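Side-chain contact in ribulose bisphosphate carboxylase (Pyrococcus horikoshii, PDB 2D69), which probably catalyses the carboxylation of ribulose 1,5-bisphosphate to two molecules of 3-phosphoglycerate, as a magnesium-dependent type III RuBisCO: residues T217-E222 / A388-I393. Sequence-based numbering, arbitrary orientation.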
loop_
_atom_site.group_PDB
_atom_site.type_symbol
_atom_site.label_atom_id
_atom_site.label_comp_id
_atom_site.label_asym_id
_atom_site.label_seq_id
_atom_site.Cartn_x
_atom_site.Cartn_y
_atom_site.Cartn_z
ATOM N N THR A 217 20.815 -11.789 36.384
ATOM C CA THR A 217 21.962 -12.684 36.345
ATOM C C THR A 217 23.179 -12.115 35.650
ATOM O O THR A 217 24.237 -12.702 35.755
ATOM C CB THR A 217 21.643 -14.034 35.652
ATOM O OG1 THR A 217 21.122 -13.815 34.338
ATOM C CG2 THR A 217 20.581 -14.832 36.406
ATOM N N GLY A 218 23.022 -11.028 34.887
ATOM C CA GLY A 218 24.050 -10.565 33.975
ATOM C C GLY A 218 24.354 -11.497 32.798
ATOM O O GLY A 218 25.320 -11.230 32.124
ATOM N N GLU A 219 23.554 -12.543 32.552
ATOM C CA GLU A 219 23.745 -13.502 31.427
ATOM C C GLU A 219 22.616 -13.480 30.428
ATOM O O GLU A 219 21.438 -13.340 30.785
ATOM C CB GLU A 219 23.897 -14.971 31.897
ATOM C CG GLU A 219 25.040 -15.246 32.900
ATOM C CD GLU A 219 24.987 -16.681 33.437
ATOM O OE1 GLU A 219 25.438 -17.591 32.774
ATOM O OE2 GLU A 219 24.467 -16.919 34.527
ATOM N N THR A 220 22.979 -13.694 29.169
ATOM C CA THR A 220 22.027 -13.707 28.092
ATOM C C THR A 220 21.156 -14.989 28.090
ATOM O O THR A 220 21.652 -16.101 28.206
ATOM C CB THR A 220 22.771 -13.513 26.778
ATOM O OG1 THR A 220 23.414 -12.223 26.776
ATOM C CG2 THR A 220 21.788 -13.462 25.572
ATOM N N LYS A 221 19.855 -14.797 27.941
ATOM C CA LYS A 221 18.924 -15.885 27.918
ATOM C C LYS A 221 18.104 -15.824 26.622
ATOM O O LYS A 221 17.774 -14.739 26.123
ATOM C CB LYS A 221 18.002 -15.832 29.139
ATOM C CG LYS A 221 18.709 -15.722 30.513
ATOM C CD LYS A 221 19.557 -16.934 30.757
ATOM C CE LYS A 221 20.157 -16.936 32.153
ATOM N NZ LYS A 221 20.958 -18.199 32.332
ATOM N N GLU A 222 17.777 -16.990 26.106
ATOM C CA GLU A 222 17.022 -17.083 24.867
ATOM C C GLU A 222 15.984 -18.184 24.925
ATOM O O GLU A 222 15.884 -18.925 25.908
ATOM C CB GLU A 222 17.948 -17.227 23.661
ATOM C CG GLU A 222 18.070 -15.919 22.921
ATOM C CD GLU A 222 16.763 -15.433 22.279
ATOM O OE1 GLU A 222 15.836 -16.235 22.010
ATOM O OE2 GLU A 222 16.686 -14.224 21.999
ATOM N N ALA A 388 23.023 -27.531 38.400
ATOM C CA ALA A 388 23.807 -28.765 38.440
ATOM C C ALA A 388 24.361 -29.063 37.050
ATOM O O ALA A 388 25.502 -29.484 36.891
ATOM C CB ALA A 388 22.962 -29.922 38.925
ATOM N N LEU A 389 23.543 -28.831 36.045
ATOM C CA LEU A 389 23.956 -29.054 34.668
ATOM C C LEU A 389 25.099 -28.086 34.292
ATOM O O LEU A 389 26.129 -28.500 33.745
ATOM C CB LEU A 389 22.773 -28.874 33.742
ATOM C CG LEU A 389 23.030 -29.249 32.268
ATOM C CD1 LEU A 389 23.256 -30.756 32.084
ATOM C CD2 LEU A 389 21.882 -28.732 31.396
ATOM N N ARG A 390 24.922 -26.809 34.610
ATOM C CA ARG A 390 25.956 -25.791 34.313
ATOM C C ARG A 390 27.253 -26.104 35.051
ATOM O O ARG A 390 28.323 -25.896 34.515
ATOM C CB ARG A 390 25.475 -24.385 34.657
ATOM C CG ARG A 390 24.461 -23.775 33.622
ATOM C CD ARG A 390 25.085 -23.312 32.268
ATOM N NE ARG A 390 26.187 -22.358 32.522
ATOM C CZ ARG A 390 26.031 -21.062 32.812
ATOM N NH1 ARG A 390 24.833 -20.502 32.850
ATOM N NH2 ARG A 390 27.099 -20.292 32.995
ATOM N N ASP A 391 27.170 -26.620 36.275
ATOM C CA ASP A 391 28.372 -26.887 37.049
ATOM C C ASP A 391 29.078 -28.109 36.505
ATOM O O ASP A 391 30.305 -28.137 36.447
ATOM C CB ASP A 391 28.033 -27.124 38.491
ATOM C CG ASP A 391 27.694 -25.844 39.236
ATOM O OD1 ASP A 391 27.959 -24.704 38.760
ATOM O OD2 ASP A 391 27.170 -25.894 40.335
ATOM N N ALA A 392 28.322 -29.118 36.084
ATOM C CA ALA A 392 28.947 -30.292 35.506
ATOM C C ALA A 392 29.666 -29.945 34.200
ATOM O O ALA A 392 30.703 -30.511 33.926
ATOM C CB ALA A 392 27.937 -31.427 35.296
ATOM N N ILE A 393 29.115 -29.034 33.397
ATOM C CA ILE A 393 29.754 -28.608 32.147
ATOM C C ILE A 393 31.022 -27.781 32.459
ATOM O O ILE A 393 32.063 -27.998 31.855
ATOM C CB ILE A 393 28.754 -27.820 31.252
ATOM C CG1 ILE A 393 27.675 -28.759 30.698
ATOM C CG2 ILE A 393 29.456 -27.139 30.119
ATOM C CD1 ILE A 393 26.409 -28.045 30.322
#
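Glu-219 and Arg-390 meet in a salt bridge that spans backbones 12.8 Å apart at their nearest CA atoms. Arg-390 comes end-on and sets both terminal nitrogens on a single oxygen: NH1 lies 3.0 Å and NH2 3.2 Å from Glu-219 OE1. Both bonds bend, with N-H...O angles of 147° and 138°, as expected when two donors converge on one acceptor. They use the syn side of OE1, which sits close to the guanidinium plane, but the two flat groups are twisted 68° apart, so this is a fork on one atom and not the flat, two-oxygen pairing. Glu-219 gets there on a chain extended beyond CG, whereas Arg-390, bent at chi2 and chi3, brings its terminal nitrogens round to meet it. In the catalytic alpha/beta barrel, the bridge ties the loop between helix 199-217 and strand 222-224 to helix 382-398, near the surface. Gly-218, with positive phi, is the first residue past helix 199-217, and an ST turn spans it: the backbone N of Glu-219 donates to Thr-217 OG1 over 3.3 Å. Arg-390 NH1 also donates to the carbonyl O of Gly-181, while Lys-221 NZ, 4.5 Å from Arg-390 NH1, bonds to the carbonyls of Trp-178 and Ile-182. Arg-152 brings another positive charge close to Arg-390 NH2, and the carboxylate probably offsets part of this build-up. With an alanine at Glu-219, both Arg-390 nitrogens would lose this acceptor, probably leaving NH1 its bond to Gly-181 O and the guanidinium freer to turn. A sulfate ion, probably from the crystallisation liquor, lies about 5 Å from the Arg-390 side chain.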